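PDB 3L12: putative Glycerophosphoryl diester phosphodiesterase from Silicibacter pomeroyi, which is a putative member of the glycerophosphoryl diester phosphodiesterase family, has a TIM-barrel fold and holds a magnesium ion. Local coordinates for residues V53-D58 / A164-A169; T64-L69 / E149-P154. All coordinates share one frame; numbering follows the deposited sequence. Where two conformers were deposited one is given.

Contact 1 of 2, residues V53-D58 / A164-A169; sequences VVMTAD and AEMVAA
M55 and M166, both selenomethionines, meet flank to flank where the end of a barrel strand faces a helix on the outer layer. The closest carbons of the pair are M55 CG and M166 CG, 3.8 Å apart, and the two chains slant across one another. M55 is folded back, with chi1, chi2 and chi3 all near -60°, and this carries its CE round to the methyl CB of A169, 3.8 Å away, one helical turn beyond M166. M166 sets CG anti to the backbone N (chi1 167°) and stays extended, reaching obliquely back toward V53 until its CE lies 3.3 Å from V53 O. V53 O is itself bonded to the backbone of K151, so the methyl rests on a carbonyl already held in the sheet. No hydrogen bond crosses the interface; the contact is mostly apolar packing, with one methyl against a carbonyl oxygen. The short axes of strand 53-55 and helix 164-169 come within 9.5 Å at 125°. Helix 160-176 follows strand 145-150 and packs on the neighbouring strand 48-55 of the TIM barrel. P61 of strand 61-63 touches M55 and A169, and V167 turns to L150 and helix 190-199.

Contact 2 of 2, residues T64-L69 / E149-P154; sequences THNHHL and ELKSDP. With MG (magnesium ion), chain C.
H67 meets D153 and P154 chiefly through nonpolar contacts. P154 CD sits over one face of the imidazole, a CH-pi contact 3.8 Å from the ring centroid and 29° off its normal. N66 OD1 lies over the opposite face, close to the centre, so that the ring is sandwiched. With chi1 at 45°, H67 CG stands between its backbone N and carbonyl carbon, which brings the ring beside the chain at 152-154; S152 O then lies at the ring's edge, near its plane, 3.3 Å from H67 CD2. CB of H67 packs against CB of D153, whose carboxylate plane is within 18° of the ring plane.

Polar links are indirect. A single water donates to both H67 O and D153 OD2, at 2.7 Å from the former, while D153 OD1 accepts from A155 N and OD2 also from Q88 NE2. The H67 ring is fixed in rotation at its other edge, where ND1 shares a hydrogen bond with H68 ND1, 2.9 Å long and in the plane of both rings. The buried H67 N has no partner.

These loops follow strands 61-63 and 145-150 at the metal-binding end of the TIM barrel. There E149 OE1 binds the magnesium ion at 2.0 Å, with E50, D52 and two waters completing much of its shell.

K151 runs its aliphatic chain past H65 O, with CE 3.6 Å from that oxygen. Bends at chi2 and chi4 bring NZ near N66 OD1, though not into a hydrogen bond, and leave K151 NZ 4.1 Å from H67 NE2.

In the fold
The two contacts lie on the same side of the chain's centre, their own centres about 10 Å apart, and share one sheet: strand 48-55 runs parallel beside strand 145-150. Along the chain, contact 2 is nested within the loop that contact 1 closes, since 64-69 follows 53-58 and 149-154 precedes 164-169. Strand 145-150 leads on into helix 160-176, a beta-alpha step of the barrel. The two contacts are joined directly by a probable backbone hydrogen bond, V53 N to E149 O, and V54 packs on T64 and K151. Contact 1 thus joins strand to outer helix, while contact 2 joins the loop after strand 61-63 to the end of strand 145-150, which carries the metal ligand E149, and the residues after it.

Contact 1 of 2, residues V53-D58 / A164-A169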
ATOM      1  N   VAL A  53       9.470   5.334  19.377  1.00  8.15           N
ATOM      2  CA  VAL A  53      10.592   4.592  19.924  1.00  8.56           C
ATOM      3  C   VAL A  53      10.402   4.403  21.421  1.00  8.62           C
ATOM      4  O   VAL A  53      10.043   5.327  22.126  1.00  7.90           O
ATOM      5  CB  VAL A  53      11.931   5.281  19.635  1.00  7.96           C
ATOM      6  CG1 VAL A  53      13.140   4.506  20.251  1.00  8.54           C
ATOM      7  CG2 VAL A  53      12.103   5.461  18.106  1.00  8.01           C
ATOM      8  N   VAL A  54      10.606   3.154  21.847  0.70  8.89           N
ATOM      9  CA  VAL A  54      10.480   2.716  23.230  0.70  9.18           C
ATOM     10  C   VAL A  54      11.724   1.866  23.592  0.70  8.56           C
ATOM     11  O   VAL A  54      12.316   1.180  22.719  0.70  9.03           O
ATOM     12  CB  VAL A  54       9.150   1.881  23.328  0.70 10.65           C
ATOM     13  CG1 VAL A  54       9.029   1.222  24.665  0.70 11.35           C
ATOM     14  CG2 VAL A  54       7.904   2.754  22.950  0.70 11.76           C
HETATM   15  N   MSE A  55      12.161   1.901  24.864  1.00  7.94           N
HETATM   16  CA  MSE A  55      13.294   1.118  25.315  1.00  7.49           C
HETATM   17  C   MSE A  55      12.940  -0.296  25.837  1.00  8.04           C
HETATM   18  O   MSE A  55      11.998  -0.428  26.604  1.00  9.03           O
HETATM   19  CB  MSE A  55      13.998   1.830  26.461  1.00  9.20           C
HETATM   20  CG  MSE A  55      14.541   3.229  26.168  1.00  9.05           C
HETATM   21 SE   MSE A  55      15.852   3.184  24.734  0.75 11.08          SE
HETATM   22  CE  MSE A  55      17.060   2.251  25.328  1.00 11.09           C
ATOM     23  N   THR A  56      13.726  -1.285  25.439  1.00  8.23           N
ATOM     24  CA  THR A  56      13.602  -2.631  26.003  1.00  8.20           C
ATOM     25  C   THR A  56      14.354  -2.701  27.346  1.00  9.75           C
ATOM     26  O   THR A  56      15.087  -1.786  27.752  1.00  8.28           O
ATOM     27  CB  THR A  56      14.209  -3.671  25.062  1.00  9.38           C
ATOM     28  OG1 THR A  56      15.613  -3.451  24.975  1.00  8.33           O
ATOM     29  CG2 THR A  56      13.557  -3.603  23.635  1.00  9.31           C
ATOM     30  N   ALA A  57      14.220  -3.846  28.023  1.00  9.83           N
ATOM     31  CA  ALA A  57      14.921  -4.067  29.294  1.00 10.63           C
ATOM     32  C   ALA A  57      16.420  -4.014  29.124  1.00  9.93           C
ATOM     33  O   ALA A  57      17.143  -3.567  30.029  1.00 10.22           O
ATOM     34  CB  ALA A  57      14.539  -5.445  29.876  1.00 10.35           C
ATOM     35  N   ASP A  58      16.896  -4.480  27.971  1.00  9.88           N
ATOM     36  CA  ASP A  58      18.333  -4.515  27.702  1.00 11.13           C
ATOM     37  C   ASP A  58      18.859  -3.281  26.991  1.00 10.80           C
ATOM     38  O   ASP A  58      19.959  -3.315  26.430  1.00 12.57           O
ATOM     39  CB  ASP A  58      18.777  -5.839  27.030  1.00 11.80           C
ATOM     40  CG  ASP A  58      17.994  -6.212  25.753  1.00 13.59           C
ATOM     41  OD1 ASP A  58      16.830  -5.787  25.470  1.00 10.34           O
ATOM     42  OD2 ASP A  58      18.590  -7.062  25.042  1.00 14.56           O
ATOM     43  N   ALA A 164      17.322  10.014  30.830  1.00 12.73           N
ATOM     44  CA  ALA A 164      18.458  10.616  30.108  1.00 12.31           C
ATOM     45  C   ALA A 164      19.142   9.547  29.250  1.00 11.67           C
ATOM     46  O   ALA A 164      19.638   9.827  28.149  1.00  9.68           O
ATOM     47  CB  ALA A 164      19.491  11.241  31.078  1.00 11.40           C
ATOM     48  N   GLU A 165      19.191   8.323  29.780  1.00 11.42           N
ATOM     49  CA  GLU A 165      19.770   7.192  29.064  1.00 11.81           C
ATOM     50  C   GLU A 165      18.970   6.880  27.798  1.00 10.01           C
ATOM     51  O   GLU A 165      19.534   6.510  26.778  1.00 10.39           O
ATOM     52  CB  GLU A 165      19.838   5.961  29.940  1.00 14.06           C
ATOM     53  CG  GLU A 165      20.947   6.017  31.006  1.00 17.76           C
ATOM     54  CD  GLU A 165      20.783   4.943  32.072  1.00 19.72           C
ATOM     55  OE1 GLU A 165      19.994   4.005  31.856  1.00 22.45           O
ATOM     56  OE2 GLU A 165      21.438   5.053  33.121  1.00 21.32           O
HETATM   57  N   MSE A 166      17.656   7.002  27.876  1.00  8.90           N
HETATM   58  CA  MSE A 166      16.799   6.773  26.683  1.00  9.88           C
HETATM   59  C   MSE A 166      17.205   7.738  25.584  1.00  9.22           C
HETATM   60  O   MSE A 166      17.455   7.356  24.442  1.00 11.13           O
HETATM   61  CB  MSE A 166      15.333   6.954  27.014  1.00 11.21           C
HETATM   62  CG  MSE A 166      14.464   7.037  25.746  1.00 12.66           C
HETATM   63 SE   MSE A 166      12.596   6.892  26.108  0.75 13.93          SE
HETATM   64  CE  MSE A 166      12.232   6.304  24.381  1.00 12.81           C
ATOM     65  N   VAL A 167      17.265   9.018  25.948  1.00  9.51           N
ATOM     66  CA  VAL A 167      17.637  10.054  25.004  1.00  7.22           C
ATOM     67  C   VAL A 167      19.017   9.759  24.411  1.00  7.57           C
ATOM     68  O   VAL A 167      19.191   9.776  23.193  1.00  9.47           O
ATOM     69  CB  VAL A 167      17.554  11.466  25.645  1.00  8.79           C
ATOM     70  CG1 VAL A 167      18.186  12.545  24.690  1.00 10.42           C
ATOM     71  CG2 VAL A 167      16.123  11.828  25.955  1.00  8.29           C
ATOM     72  N   ALA A 168      19.964   9.385  25.240  1.00  8.06           N
ATOM     73  CA  ALA A 168      21.323   9.129  24.753  1.00  7.85           C
ATOM     74  C   ALA A 168      21.386   7.935  23.787  1.00  8.17           C
ATOM     75  O   ALA A 168      22.169   7.944  22.804  1.00  7.74           O
ATOM     76  CB  ALA A 168      22.287   8.924  25.937  1.00  8.22           C
ATOM     77  N   ALA A 169      20.601   6.908  24.098  1.00  8.82           N
ATOM     78  CA  ALA A 169      20.533   5.716  23.287  1.00  8.40           C
ATOM     79  C   ALA A 169      19.914   6.001  21.902  1.00  8.54           C
ATOM     80  O   ALA A 169      20.421   5.545  20.901  1.00  9.60           O
ATOM     81  CB  ALA A 169      19.758   4.604  24.062  1.00  7.47           C
TER

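Contact 2 of 2, residues T64-L69 / E149-P154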
ATOM      1  N   THR A  64       7.985   0.743  18.156  1.00  7.71           N
ATOM      2  CA  THR A  64       6.643   0.247  18.521  1.00  8.69           C
ATOM      3  C   THR A  64       5.943   1.419  19.195  1.00  8.67           C
ATOM      4  O   THR A  64       6.601   2.231  19.844  1.00  7.74           O
ATOM      5  CB  THR A  64       6.682  -1.049  19.347  1.00 10.80           C
ATOM      6  OG1 THR A  64       5.342  -1.520  19.520  1.00 10.15           O
ATOM      7  CG2 THR A  64       7.310  -0.863  20.660  1.00  9.65           C
ATOM      8  N   HIS A  65       4.619   1.459  19.093  0.50  7.87           N
ATOM      9  CA  HIS A  65       3.872   2.654  19.449  0.50  7.49           C
ATOM     10  C   HIS A  65       3.656   2.902  20.903  0.50 10.06           C
ATOM     11  O   HIS A  65       3.418   4.050  21.280  0.50 10.81           O
ATOM     12  CB  HIS A  65       2.495   2.684  18.742  0.50  6.59           C
ATOM     13  CG  HIS A  65       1.409   1.936  19.469  0.50  5.11           C
ATOM     14  ND1 HIS A  65       1.303   0.563  19.455  0.50  4.99           N
ATOM     15  CD2 HIS A  65       0.393   2.382  20.239  0.50  5.17           C
ATOM     16  CE1 HIS A  65       0.276   0.196  20.204  0.50  6.33           C
ATOM     17  NE2 HIS A  65      -0.321   1.281  20.649  0.50  7.45           N
ATOM     18  N   ASN A  66       3.693   1.839  21.710  1.00  9.32           N
ATOM     19  CA  ASN A  66       3.489   1.965  23.136  1.00 10.90           C
ATOM     20  C   ASN A  66       4.462   1.168  24.013  1.00  9.16           C
ATOM     21  O   ASN A  66       5.159   0.267  23.579  1.00 10.66           O
ATOM     22  CB  ASN A  66       2.067   1.525  23.446  1.00 11.27           C
ATOM     23  CG  ASN A  66       1.596   1.996  24.786  1.00 13.61           C
ATOM     24  OD1 ASN A  66       2.054   3.053  25.288  1.00 16.11           O
ATOM     25  ND2 ASN A  66       0.734   1.199  25.422  1.00 14.40           N
ATOM     26  N   HIS A  67       4.530   1.600  25.276  1.00 11.69           N
ATOM     27  CA  HIS A  67       5.428   0.972  26.267  1.00 10.89           C
ATOM     28  C   HIS A  67       4.921  -0.407  26.722  1.00  8.73           C
ATOM     29  O   HIS A  67       5.615  -1.089  27.478  1.00  8.91           O
ATOM     30  CB  HIS A  67       5.698   1.952  27.424  1.00 13.54           C
ATOM     31  CG  HIS A  67       4.481   2.625  27.903  1.00 15.59           C
ATOM     32  ND1 HIS A  67       3.425   1.931  28.455  1.00 14.89           N
ATOM     33  CD2 HIS A  67       4.114   3.932  27.882  1.00 16.17           C
ATOM     34  CE1 HIS A  67       2.469   2.786  28.785  1.00 17.08           C
ATOM     35  NE2 HIS A  67       2.855   4.000  28.433  1.00 17.58           N
ATOM     36  N   HIS A  68       3.713  -0.791  26.304  1.00  8.72           N
ATOM     37  CA  HIS A  68       3.172  -2.132  26.449  1.00 10.73           C
ATOM     38  C   HIS A  68       2.751  -2.642  25.057  1.00 10.91           C
ATOM     39  O   HIS A  68       2.403  -1.844  24.179  1.00 12.09           O
ATOM     40  CB  HIS A  68       2.003  -2.163  27.398  1.00 11.87           C
ATOM     41  CG  HIS A  68       2.383  -1.982  28.844  1.00 12.54           C
ATOM     42  ND1 HIS A  68       2.811  -0.776  29.375  1.00 14.68           N
ATOM     43  CD2 HIS A  68       2.353  -2.857  29.884  1.00 11.95           C
ATOM     44  CE1 HIS A  68       3.077  -0.943  30.667  1.00 14.52           C
ATOM     45  NE2 HIS A  68       2.790  -2.194  31.002  1.00 13.45           N
ATOM     46  N   LEU A  69       2.777  -3.956  24.861  1.00  9.35           N
ATOM     47  CA  LEU A  69       2.407  -4.564  23.591  1.00  8.93           C
ATOM     48  C   LEU A  69       0.906  -4.861  23.566  1.00 10.79           C
ATOM     49  O   LEU A  69       0.340  -5.417  24.507  1.00 11.28           O
ATOM     50  CB  LEU A  69       3.195  -5.827  23.304  1.00  9.98           C
ATOM     51  CG  LEU A  69       4.722  -5.671  23.237  1.00  9.83           C
ATOM     52  CD1 LEU A  69       5.428  -7.009  22.921  1.00 11.07           C
ATOM     53  CD2 LEU A  69       5.158  -4.564  22.239  1.00  9.76           C
ATOM     54  N   GLU A 149       9.135   9.960  17.464  1.00  6.17           N
ATOM     55  CA  GLU A 149       8.352  10.133  18.707  1.00  6.42           C
ATOM     56  C   GLU A 149       9.013   9.313  19.823  1.00  7.35           C
ATOM     57  O   GLU A 149       8.986   8.068  19.795  1.00  7.96           O
ATOM     58  CB  GLU A 149       6.882   9.753  18.558  1.00  6.50           C
ATOM     59  CG  GLU A 149       6.092  10.210  19.781  1.00  7.41           C
ATOM     60  CD  GLU A 149       4.633   9.824  19.842  1.00  8.93           C
ATOM     61  OE1 GLU A 149       4.002   9.567  18.815  1.00  7.72           O
ATOM     62  OE2 GLU A 149       4.089   9.858  21.003  1.00 10.10           O
ATOM     63  N   LEU A 150       9.584  10.004  20.802  1.00  8.12           N
ATOM     64  CA  LEU A 150      10.095   9.340  21.993  1.00  9.50           C
ATOM     65  C   LEU A 150       8.905   9.059  22.916  1.00 10.66           C
ATOM     66  O   LEU A 150       8.226  10.008  23.324  1.00  9.67           O
ATOM     67  CB  LEU A 150      11.095  10.221  22.699  1.00 10.45           C
ATOM     68  CG  LEU A 150      12.446  10.408  21.969  1.00 10.68           C
ATOM     69  CD1 LEU A 150      12.345  11.638  21.109  1.00 11.89           C
ATOM     70  CD2 LEU A 150      13.613  10.520  22.922  1.00 13.80           C
ATOM     71  N   LYS A 151       8.666   7.773  23.199  1.00 12.83           N
ATOM     72  CA  LYS A 151       7.526   7.282  24.018  1.00 16.38           C
ATOM     73  C   LYS A 151       8.129   6.793  25.319  1.00 18.48           C
ATOM     74  O   LYS A 151       8.719   5.702  25.418  1.00 17.93           O
ATOM     75  CB  LYS A 151       6.731   6.189  23.286  1.00 19.88           C
ATOM     76  CG  LYS A 151       5.414   5.753  23.958  1.00 24.84           C
ATOM     77  CD  LYS A 151       4.368   6.849  23.736  1.00 26.39           C
ATOM     78  CE  LYS A 151       2.928   6.396  23.927  1.00 28.45           C
ATOM     79  NZ  LYS A 151       2.528   6.614  25.344  1.00 28.61           N
ATOM     80  N   SER A 152       8.051   7.651  26.320  1.00 19.44           N
ATOM     81  CA  SER A 152       8.540   7.299  27.649  1.00 20.29           C
ATOM     82  C   SER A 152       7.515   6.384  28.365  1.00 20.89           C
ATOM     83  O   SER A 152       6.308   6.408  28.064  1.00 23.09           O
ATOM     84  CB  SER A 152       8.760   8.567  28.444  1.00 21.29           C
ATOM     85  OG  SER A 152       7.610   9.362  28.305  1.00 21.83           O
ATOM     86  N   ASP A 153       8.015   5.607  29.307  1.00 20.33           N
ATOM     87  CA  ASP A 153       7.210   4.678  30.101  1.00 20.67           C
ATOM     88  C   ASP A 153       7.047   5.385  31.419  1.00 21.04           C
ATOM     89  O   ASP A 153       8.057   5.742  32.049  1.00 20.50           O
ATOM     90  CB  ASP A 153       7.954   3.370  30.298  1.00 21.49           C
ATOM     91  CG  ASP A 153       7.156   2.333  31.115  1.00 21.54           C
ATOM     92  OD1 ASP A 153       6.242   2.728  31.899  1.00 18.90           O
ATOM     93  OD2 ASP A 153       7.474   1.110  30.953  1.00 19.65           O
ATOM     94  N   PRO A 154       5.791   5.596  31.856  1.00 21.46           N
ATOM     95  CA  PRO A 154       5.594   6.318  33.127  1.00 21.55           C
ATOM     96  C   PRO A 154       6.260   5.662  34.359  1.00 21.27           C
ATOM     97  O   PRO A 154       6.402   6.324  35.394  1.00 19.58           O
ATOM     98  CB  PRO A 154       4.068   6.343  33.304  1.00 22.50           C
ATOM     99  CG  PRO A 154       3.513   5.438  32.238  1.00 22.42           C
ATOM    100  CD  PRO A 154       4.514   5.288  31.183  1.00 21.89           C
TER
HETATM  101 MG    MG C 313       3.389   8.312  17.437  1.00 11.99          MG
HETATM  102  O   HOH W   1       7.832  -0.211  28.801  1.00 10.58           O
HETATM  103  O   HOH W   2       1.979   7.438  18.779  1.00  8.36           O
HETATM  104  O   HOH W   3       2.886   6.873  16.024  1.00  6.36           O